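Local coordinates for beta2-microglobulin (Anolis carolinensis, PDB 7CPO), which serves as the light chain of the lizard MHC class I molecule, pairing with the heavy chain and probably stabilising it for peptide presentation, at residues P5-Y10 and C25-F30; I35-L40 and F78-E83; Q50-S55 and F62-Y67. All blocks are in the same frame, centred on the assembly; numbering follows the deposited sequence.

Overall arrangement
From the N terminus, contact 1 closes first: 5-10 pairs with 25-30, the two arms of an antiparallel hairpin. It is complete before contact 2 opens at 35-40; contact 2 closes only at 78-83. Contact 3, a second hairpin pairing 50-55 with 62-67, falls wholly within that interval. Contacts 1 and 3 belong to one four-stranded sheet, since 21-30 and 62-70 are neighbours in it; contact 2 forms the middle of the facing sheet. The Cys25-Cys80 disulfide, SG to SG 2.0 Å, joins contact 1 to contact 2, and Leu39 CD1 packs against Val66 CG1 between contacts 2 and 3.

Contact 1 (P5-Y10 and C25-F30); sequences PSVQVY and CYAESF
Ser6 and Glu28 form one hydrogen-bonded pair and Gln8 and Tyr26 the next, so 6-10 and 25-28 run antiparallel, their axes 164° apart and 4.7 Å at closest approach. Each pair has two backbone bonds; Ser6 N to Glu28 O measures 2.9 Å. The non-hydrogen-bonded pairs, Val7 with Ala27 and Val9 with Cys25, send side chains to the face towards the other sheet. There the Cys25 sulfur is met by two methyl groups, Val7 CG1 at 3.8 Å from SG and Val9 CG1 at 4.0 Å. Val7 CG1 stands anti to the backbone N (chi1 177°), which brings it to the sulfur and leaves CG2 beside Ala27 CB, 4.1 Å away. At the end of the ladder away from the turn Pro5 CD rests 3.9 Å from Phe30 CB, their side chains crossing at about a right angle. Ser6, Gln8, Tyr26 and Glu28 project from the other face, where the Tyr10 ring also comes close. Tyr26 CB lies at the edge of this ring, 3.7 Å from Tyr10 OH; that hydroxyl bonds to Pro237 O of the MHC class I antigen chain. Gln8 NE2 reaches Leu234 O and Ser236 OG of the same chain, and Glu28 OE1 forms a salt bridge with Lys57 NZ. This is the first hairpin of an immunoglobulin C1-set sandwich: one face carries the core cysteine, the other the interface with the heavy chain.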
loop_
_atom_site.group_PDB
_atom_site.type_symbol
_atom_site.label_atom_id
_atom_site.label_comp_id
_atom_site.label_asym_id
_atom_site.label_seq_id
_atom_site.Cartn_x
_atom_site.Cartn_y
_atom_site.Cartn_z
ATOM N N PRO B 5 -2.531 -14.021 2.382
ATOM C CA PRO B 5 -3.115 -12.805 1.810
ATOM C C PRO B 5 -4.580 -12.614 2.184
ATOM O O PRO B 5 -5.370 -13.558 2.182
ATOM C CB PRO B 5 -2.949 -13.014 0.297
ATOM C CG PRO B 5 -2.701 -14.462 0.119
ATOM C CD PRO B 5 -1.956 -14.890 1.342
ATOM N N SER B 6 -4.929 -11.368 2.515
ATOM C CA SER B 6 -6.309 -10.896 2.482
ATOM C C SER B 6 -6.563 -10.297 1.104
ATOM O O SER B 6 -5.808 -9.424 0.654
ATOM C CB SER B 6 -6.561 -9.840 3.555
ATOM O OG SER B 6 -6.429 -10.403 4.846
ATOM N N VAL B 7 -7.614 -10.763 0.436
ATOM C CA VAL B 7 -7.817 -10.509 -0.984
ATOM C C VAL B 7 -9.203 -9.911 -1.195
ATOM O O VAL B 7 -10.133 -10.173 -0.429
ATOM C CB VAL B 7 -7.620 -11.814 -1.792
ATOM C CG1 VAL B 7 -7.893 -11.618 -3.307
ATOM C CG2 VAL B 7 -6.222 -12.340 -1.563
ATOM N N GLN B 8 -9.331 -9.081 -2.229
ATOM C CA GLN B 8 -10.587 -8.420 -2.547
ATOM C C GLN B 8 -10.632 -8.157 -4.047
ATOM O O GLN B 8 -9.632 -7.751 -4.641
ATOM C CB GLN B 8 -10.725 -7.121 -1.755
ATOM C CG GLN B 8 -11.955 -6.308 -2.032
ATOM C CD GLN B 8 -12.387 -5.514 -0.813
ATOM O OE1 GLN B 8 -12.891 -6.081 0.157
ATOM N NE2 GLN B 8 -12.181 -4.196 -0.852
ATOM N N VAL B 9 -11.787 -8.407 -4.653
ATOM C CA VAL B 9 -12.005 -8.191 -6.079
ATOM C C VAL B 9 -13.139 -7.190 -6.260
ATOM O O VAL B 9 -14.104 -7.177 -5.487
ATOM C CB VAL B 9 -12.321 -9.515 -6.807
ATOM C CG1 VAL B 9 -11.153 -10.485 -6.669
ATOM C CG2 VAL B 9 -13.626 -10.132 -6.280
ATOM N N TYR B 10 -13.021 -6.340 -7.281
ATOM C CA TYR B 10 -14.004 -5.275 -7.470
ATOM C C TYR B 10 -13.806 -4.650 -8.846
ATOM O O TYR B 10 -12.735 -4.775 -9.451
ATOM C CB TYR B 10 -13.889 -4.199 -6.379
ATOM C CG TYR B 10 -12.457 -3.742 -6.147
ATOM C CD1 TYR B 10 -11.987 -2.553 -6.697
ATOM C CD2 TYR B 10 -11.571 -4.515 -5.397
ATOM C CE1 TYR B 10 -10.666 -2.144 -6.501
ATOM C CE2 TYR B 10 -10.257 -4.125 -5.207
ATOM C CZ TYR B 10 -9.809 -2.936 -5.752
ATOM O OH TYR B 10 -8.506 -2.556 -5.542
ATOM N N CYS B 25 -7.984 -6.946 -8.701
ATOM C CA CYS B 25 -7.754 -7.908 -7.634
ATOM C C CYS B 25 -6.631 -7.385 -6.740
ATOM O O CYS B 25 -5.549 -7.035 -7.225
ATOM C CB CYS B 25 -7.425 -9.293 -8.194
ATOM S SG CYS B 25 -7.115 -10.525 -6.890
ATOM N N TYR B 26 -6.890 -7.328 -5.437
ATOM C CA TYR B 26 -6.006 -6.662 -4.490
ATOM C C TYR B 26 -5.708 -7.590 -3.324
ATOM O O TYR B 26 -6.626 -8.150 -2.717
ATOM C CB TYR B 26 -6.630 -5.359 -3.997
ATOM C CG TYR B 26 -5.792 -4.625 -2.991
ATOM C CD1 TYR B 26 -4.572 -4.063 -3.345
ATOM C CD2 TYR B 26 -6.220 -4.489 -1.677
ATOM C CE1 TYR B 26 -3.804 -3.384 -2.412
ATOM C CE2 TYR B 26 -5.459 -3.822 -0.746
ATOM C CZ TYR B 26 -4.250 -3.273 -1.116
ATOM O OH TYR B 26 -3.489 -2.605 -0.186
ATOM N N ALA B 27 -4.429 -7.762 -3.028
ATOM C CA ALA B 27 -3.962 -8.627 -1.962
ATOM C C ALA B 27 -3.121 -7.805 -1.005
ATOM O O ALA B 27 -2.347 -6.945 -1.428
ATOM C CB ALA B 27 -3.133 -9.791 -2.497
ATOM N N GLU B 28 -3.270 -8.075 0.284
ATOM C CA GLU B 28 -2.535 -7.336 1.289
ATOM C C GLU B 28 -2.339 -8.240 2.495
ATOM O O GLU B 28 -2.909 -9.329 2.576
ATOM C CB GLU B 28 -3.255 -6.026 1.652
ATOM C CG GLU B 28 -4.544 -6.171 2.460
ATOM C CD GLU B 28 -4.988 -4.843 3.063
ATOM O OE1 GLU B 28 -4.472 -3.800 2.620
ATOM O OE2 GLU B 28 -5.850 -4.826 3.967
ATOM N N SER B 29 -1.484 -7.793 3.412
ATOM C CA SER B 29 -1.273 -8.424 4.708
ATOM C C SER B 29 -0.555 -9.769 4.613
ATOM O O SER B 29 -0.633 -10.570 5.541
ATOM C CB SER B 29 -2.602 -8.574 5.456
ATOM O OG SER B 29 -3.235 -7.310 5.574
ATOM N N PHE B 30 0.187 -10.036 3.539
ATOM C CA PHE B 30 0.855 -11.324 3.366
ATOM C C PHE B 30 2.370 -11.182 3.482
ATOM O O PHE B 30 2.941 -10.091 3.416
ATOM C CB PHE B 30 0.489 -11.969 2.020
ATOM C CG PHE B 30 0.822 -11.116 0.812
ATOM C CD1 PHE B 30 2.030 -11.272 0.143
ATOM C CD2 PHE B 30 -0.079 -10.161 0.346
ATOM C CE1 PHE B 30 2.338 -10.489 -0.964
ATOM C CE2 PHE B 30 0.222 -9.372 -0.756
ATOM C CZ PHE B 30 1.430 -9.543 -1.412
#

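Contact 2 (I35-L40 and F78-E83); sequences INITLL and FACKVE
Glu83 OE1 receives Asn36 ND2 at 2.7 Å, the shortest polar bond between 35-40 and 78-83. The side chains lie alongside each other, pointing the same way, amide and carboxylate planes 89° apart. ND2 meets OE1 from above the carboxylate plane, OE1 is itself tilted from the amide plane, and the bond is bent, with 139° at the hydrogen. A weak bond from ND2 to Thr38 OG1 adds a second, poorly aligned partner. With an alanine in place of Asn36 the amide is gone, and Glu83 OE1 would probably lose this donor, its carboxylate left freer to turn, and Thr38 OG1 its weak partner. The backbones form three hydrogen-bonded pairs, Asn36 with Glu83, Thr38 with Lys81 and Leu40 with Ala79; Lys81 N to Thr38 O is 2.8 Å. Ile37, Cys80 and Val82 share the reverse face: Ile37 CG2, anti to the backbone N, touches Cys80 SG, disulfide-bonded to Cys25 of strand 21-30, at 3.6 Å, while CG1 stands beside the N (chi1 -64°). At the ladder's end Ile35 CD1 meets Val82 CG1 at 3.9 Å. That apolar face looks across the sandwich to strands 21-30 and 62-70, while strand 91-94 hydrogen-bonds to the far edge of 78-83.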
loop_
_atom_site.group_PDB
_atom_site.type_symbol
_atom_site.label_atom_id
_atom_site.label_comp_id
_atom_site.label_asym_id
_atom_site.label_seq_id
_atom_site.Cartn_x
_atom_site.Cartn_y
_atom_site.Cartn_z
ATOM N N ILE B 35 4.112 -13.690 -4.712
ATOM C CA ILE B 35 2.692 -13.982 -4.834
ATOM C C ILE B 35 2.330 -13.910 -6.310
ATOM O O ILE B 35 2.869 -13.090 -7.060
ATOM C CB ILE B 35 1.844 -13.011 -3.978
ATOM C CG1 ILE B 35 0.438 -13.575 -3.723
ATOM C CG2 ILE B 35 1.778 -11.632 -4.627
ATOM C CD1 ILE B 35 -0.404 -12.740 -2.736
ATOM N N ASN B 36 1.428 -14.789 -6.730
ATOM C CA ASN B 36 0.966 -14.789 -8.107
ATOM C C ASN B 36 -0.537 -14.565 -8.124
ATOM O O ASN B 36 -1.288 -15.280 -7.452
ATOM C CB ASN B 36 1.344 -16.082 -8.824
ATOM C CG ASN B 36 1.007 -16.024 -10.297
ATOM O OD1 ASN B 36 1.674 -15.326 -11.065
ATOM N ND2 ASN B 36 -0.040 -16.741 -10.702
ATOM N N ILE B 37 -0.964 -13.568 -8.895
ATOM C CA ILE B 37 -2.339 -13.100 -8.931
ATOM C C ILE B 37 -2.755 -13.053 -10.389
ATOM O O ILE B 37 -2.163 -12.311 -11.178
ATOM C CB ILE B 37 -2.482 -11.718 -8.282
ATOM C CG1 ILE B 37 -2.133 -11.810 -6.799
ATOM C CG2 ILE B 37 -3.882 -11.189 -8.489
ATOM C CD1 ILE B 37 -1.559 -10.558 -6.226
ATOM N N THR B 38 -3.766 -13.843 -10.745
ATOM C CA THR B 38 -4.207 -13.988 -12.126
ATOM C C THR B 38 -5.673 -13.597 -12.225
ATOM O O THR B 38 -6.517 -14.162 -11.521
ATOM C CB THR B 38 -4.005 -15.422 -12.623
ATOM O OG1 THR B 38 -2.616 -15.758 -12.567
ATOM C CG2 THR B 38 -4.483 -15.551 -14.057
ATOM N N LEU B 39 -5.965 -12.624 -13.089
ATOM C CA LEU B 39 -7.336 -12.227 -13.380
ATOM C C LEU B 39 -7.963 -13.222 -14.337
ATOM O O LEU B 39 -7.393 -13.519 -15.391
ATOM C CB LEU B 39 -7.379 -10.840 -14.010
ATOM C CG LEU B 39 -7.229 -9.638 -13.097
ATOM C CD1 LEU B 39 -6.248 -9.948 -11.965
ATOM C CD2 LEU B 39 -6.791 -8.454 -13.937
ATOM N N LEU B 40 -9.147 -13.716 -13.987
ATOM C CA LEU B 40 -9.849 -14.704 -14.794
ATOM C C LEU B 40 -11.181 -14.148 -15.268
ATOM O O LEU B 40 -11.908 -13.505 -14.501
ATOM C CB LEU B 40 -10.089 -15.995 -14.020
ATOM C CG LEU B 40 -8.841 -16.664 -13.459
ATOM C CD1 LEU B 40 -9.234 -17.774 -12.495
ATOM C CD2 LEU B 40 -7.981 -17.194 -14.595
ATOM N N PHE B 78 -16.231 -12.947 -13.636
ATOM C CA PHE B 78 -14.901 -12.435 -13.332
ATOM C C PHE B 78 -14.420 -12.946 -11.982
ATOM O O PHE B 78 -15.178 -12.964 -11.004
ATOM C CB PHE B 78 -14.904 -10.915 -13.332
ATOM C CG PHE B 78 -15.321 -10.324 -14.639
ATOM C CD1 PHE B 78 -14.407 -10.177 -15.664
ATOM C CD2 PHE B 78 -16.637 -9.938 -14.850
ATOM C CE1 PHE B 78 -14.785 -9.642 -16.867
ATOM C CE2 PHE B 78 -17.023 -9.393 -16.051
ATOM C CZ PHE B 78 -16.096 -9.244 -17.064
ATOM N N ALA B 79 -13.150 -13.338 -11.927
ATOM C CA ALA B 79 -12.593 -13.894 -10.706
ATOM C C ALA B 79 -11.083 -13.675 -10.678
ATOM O O ALA B 79 -10.478 -13.174 -11.633
ATOM C CB ALA B 79 -12.945 -15.379 -10.563
ATOM N N CYS B 80 -10.482 -14.058 -9.554
ATOM C CA CYS B 80 -9.077 -13.802 -9.311
ATOM C C CYS B 80 -8.473 -15.034 -8.652
ATOM O O CYS B 80 -9.003 -15.533 -7.660
ATOM C CB CYS B 80 -8.895 -12.553 -8.429
ATOM S SG CYS B 80 -7.211 -12.351 -7.810
ATOM N N LYS B 81 -7.375 -15.523 -9.206
ATOM C CA LYS B 81 -6.683 -16.688 -8.680
ATOM C C LYS B 81 -5.408 -16.225 -7.986
ATOM O O LYS B 81 -4.511 -15.666 -8.631
ATOM C CB LYS B 81 -6.372 -17.672 -9.805
ATOM C CG LYS B 81 -5.700 -18.965 -9.378
ATOM C CD LYS B 81 -5.299 -19.759 -10.620
ATOM C CE LYS B 81 -4.177 -20.746 -10.339
ATOM N NZ LYS B 81 -3.790 -21.506 -11.573
ATOM N N VAL B 82 -5.327 -16.464 -6.678
ATOM C CA VAL B 82 -4.190 -16.069 -5.849
ATOM C C VAL B 82 -3.438 -17.325 -5.421
ATOM O O VAL B 82 -4.030 -18.236 -4.830
ATOM C CB VAL B 82 -4.648 -15.275 -4.614
ATOM C CG1 VAL B 82 -3.454 -14.959 -3.704
ATOM C CG2 VAL B 82 -5.395 -14.010 -5.029
ATOM N N GLU B 83 -2.138 -17.362 -5.701
ATOM C CA GLU B 83 -1.254 -18.422 -5.232
ATOM C C GLU B 83 -0.195 -17.833 -4.307
ATOM O O GLU B 83 0.399 -16.793 -4.622
ATOM C CB GLU B 83 -0.583 -19.132 -6.403
ATOM C CG GLU B 83 -1.537 -19.523 -7.490
ATOM C CD GLU B 83 -0.818 -19.815 -8.776
ATOM O OE1 GLU B 83 -0.957 -19.037 -9.745
ATOM O OE2 GLU B 83 -0.083 -20.816 -8.804
#

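Contact 3 (Q50-S55 and F62-Y67); sequences QQSDLS and FERLVY
Arg64 NH1 donates to Ser52 O over 2.7 Å, with the oxygen at the edge of the guanidinium, almost in its plane, and the donor in the carbonyl plane. The side chain bends twice, at chi2 80° and chi3 74°, and this double bend carries the guanidinium across to 52-54. Both faces of the group are covered: Gln51 NE2 lies over one near its rim, 3.3 Å from NH1 but unbonded, since both are donors, with the amide tilted 26° from the guanidinium plane; Leu54 CB sits over the other, 3.6 Å from Arg64 NH2. Ser52 is bound through its backbone and its side chain, since its N donates to Leu65 O while its OG accepts Leu65 N at 3.2 Å. That hydroxyl also donates to Asp53 O. The two segments are arms of an antiparallel hairpin in the immunoglobulin C1-set sandwich. Its ladder is broken, the register slipping by one residue between Gln51-Val66 and Ser55-Glu63. Beyond the break, Glu63 N bonds to Ser55 O. At the other end Gln50 N meets Tyr67 O at 2.7 Å, nearly straight, and Gln50 CB makes a CH-pi contact over the Tyr67 ring face, displaced toward the rim, 3.8 Å from the centroid. Leu54 CD1 packs against Phe62 CD1 at 3.7 Å. The broken edge also faces the MHC class I antigen chain, whose Ser37 OG hydrogen-bonds to Asp53 OD1 and whose Ser25 OG hydrogen-bonds to Leu54 O.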
loop_
_atom_site.group_PDB
_atom_site.type_symbol
_atom_site.label_atom_id
_atom_site.label_comp_id
_atom_site.label_asym_id
_atom_site.label_seq_id
_atom_site.Cartn_x
_atom_site.Cartn_y
_atom_site.Cartn_z
ATOM N N GLN B 50 -2.433 -5.343 -15.882
ATOM C CA GLN B 50 -1.448 -4.471 -15.260
ATOM C C GLN B 50 -1.298 -4.815 -13.787
ATOM O O GLN B 50 -2.238 -5.307 -13.156
ATOM C CB GLN B 50 -1.858 -3.020 -15.384
ATOM C CG GLN B 50 -2.138 -2.619 -16.797
ATOM C CD GLN B 50 -1.242 -1.503 -17.236
ATOM O OE1 GLN B 50 -1.591 -0.331 -17.101
ATOM N NE2 GLN B 50 -0.063 -1.850 -17.743
ATOM N N GLN B 51 -0.119 -4.523 -13.230
ATOM C CA GLN B 51 0.128 -4.736 -11.806
ATOM C C GLN B 51 0.999 -3.631 -11.212
ATOM O O GLN B 51 2.011 -3.232 -11.796
ATOM C CB GLN B 51 0.766 -6.102 -11.563
ATOM C CG GLN B 51 2.258 -6.181 -11.749
ATOM C CD GLN B 51 2.805 -7.473 -11.202
ATOM O OE1 GLN B 51 2.084 -8.472 -11.129
ATOM N NE2 GLN B 51 4.079 -7.469 -10.802
ATOM N N SER B 52 0.598 -3.150 -10.041
ATOM C CA SER B 52 1.317 -2.105 -9.334
ATOM C C SER B 52 2.651 -2.619 -8.817
ATOM O O SER B 52 2.883 -3.827 -8.692
ATOM C CB SER B 52 0.494 -1.596 -8.146
ATOM O OG SER B 52 0.522 -2.576 -7.118
ATOM N N ASP B 53 3.519 -1.676 -8.461
ATOM C CA ASP B 53 4.764 -2.051 -7.815
ATOM C C ASP B 53 4.491 -2.599 -6.413
ATOM O O ASP B 53 3.374 -2.524 -5.882
ATOM C CB ASP B 53 5.722 -0.860 -7.776
ATOM C CG ASP B 53 6.108 -0.378 -9.170
ATOM O OD1 ASP B 53 6.106 0.851 -9.412
ATOM O OD2 ASP B 53 6.398 -1.239 -10.034
ATOM N N LEU B 54 5.530 -3.186 -5.821
ATOM C CA LEU B 54 5.408 -3.881 -4.547
ATOM C C LEU B 54 5.729 -2.935 -3.391
ATOM O O LEU B 54 6.858 -2.455 -3.262
ATOM C CB LEU B 54 6.337 -5.093 -4.525
ATOM C CG LEU B 54 6.412 -5.856 -3.207
ATOM C CD1 LEU B 54 5.103 -6.610 -2.961
ATOM C CD2 LEU B 54 7.608 -6.794 -3.213
ATOM N N SER B 55 4.745 -2.682 -2.545
ATOM C CA SER B 55 4.947 -1.889 -1.343
ATOM C C SER B 55 4.469 -2.680 -0.129
ATOM O O SER B 55 3.934 -3.787 -0.253
ATOM C CB SER B 55 4.216 -0.547 -1.445
ATOM O OG SER B 55 2.813 -0.753 -1.373
ATOM N N PHE B 62 3.015 -7.039 2.859
ATOM C CA PHE B 62 3.076 -6.578 1.485
ATOM C C PHE B 62 1.692 -6.330 0.889
ATOM O O PHE B 62 0.681 -6.820 1.388
ATOM C CB PHE B 62 3.836 -7.606 0.672
ATOM C CG PHE B 62 5.278 -7.693 1.055
ATOM C CD1 PHE B 62 6.198 -6.797 0.521
ATOM C CD2 PHE B 62 5.714 -8.645 1.972
ATOM C CE1 PHE B 62 7.539 -6.859 0.875
ATOM C CE2 PHE B 62 7.044 -8.712 2.339
ATOM C CZ PHE B 62 7.966 -7.815 1.788
ATOM N N GLU B 63 1.666 -5.526 -0.179
ATOM C CA GLU B 63 0.453 -5.205 -0.925
ATOM C C GLU B 63 0.747 -5.280 -2.418
ATOM O O GLU B 63 1.855 -4.966 -2.863
ATOM C CB GLU B 63 -0.097 -3.800 -0.621
ATOM C CG GLU B 63 0.117 -3.307 0.785
ATOM C CD GLU B 63 -0.127 -1.808 0.920
ATOM O OE1 GLU B 63 0.319 -1.041 0.029
ATOM O OE2 GLU B 63 -0.775 -1.403 1.914
ATOM N N ARG B 64 -0.271 -5.666 -3.191
ATOM C CA ARG B 64 -0.138 -5.818 -4.635
ATOM C C ARG B 64 -1.504 -5.666 -5.285
ATOM O O ARG B 64 -2.470 -6.320 -4.871
ATOM C CB ARG B 64 0.470 -7.178 -4.993
ATOM C CG ARG B 64 0.556 -7.452 -6.496
ATOM C CD ARG B 64 1.761 -6.763 -7.112
ATOM N NE ARG B 64 3.000 -7.450 -6.765
ATOM C CZ ARG B 64 4.208 -7.034 -7.123
ATOM N NH1 ARG B 64 4.342 -5.927 -7.842
ATOM N NH2 ARG B 64 5.279 -7.731 -6.771
ATOM N N LEU B 65 -1.575 -4.825 -6.309
ATOM C CA LEU B 65 -2.796 -4.581 -7.058
ATOM C C LEU B 65 -2.614 -5.068 -8.489
ATOM O O LEU B 65 -1.556 -4.864 -9.094
ATOM C CB LEU B 65 -3.161 -3.097 -7.047
ATOM C CG LEU B 65 -4.398 -2.742 -7.872
ATOM C CD1 LEU B 65 -5.698 -3.279 -7.232
ATOM C CD2 LEU B 65 -4.449 -1.246 -8.060
ATOM N N VAL B 66 -3.644 -5.729 -9.016
ATOM C CA VAL B 66 -3.636 -6.329 -10.345
ATOM C C VAL B 66 -4.949 -5.968 -11.010
ATOM O O VAL B 66 -6.015 -6.125 -10.405
ATOM C CB VAL B 66 -3.466 -7.858 -10.278
ATOM C CG1 VAL B 66 -3.389 -8.444 -11.675
ATOM C CG2 VAL B 66 -2.205 -8.227 -9.475
ATOM N N TYR B 67 -4.886 -5.465 -12.237
ATOM C CA TYR B 67 -6.116 -4.977 -12.841
ATOM C C TYR B 67 -6.025 -5.027 -14.360
ATOM O O TYR B 67 -4.949 -5.197 -14.942
ATOM C CB TYR B 67 -6.451 -3.562 -12.350
ATOM C CG TYR B 67 -5.401 -2.530 -12.678
ATOM C CD1 TYR B 67 -5.495 -1.753 -13.825
ATOM C CD2 TYR B 67 -4.317 -2.326 -11.841
ATOM C CE1 TYR B 67 -4.524 -0.808 -14.140
ATOM C CE2 TYR B 67 -3.339 -1.375 -12.142
ATOM C CZ TYR B 67 -3.451 -0.621 -13.291
ATOM O OH TYR B 67 -2.483 0.318 -13.587
#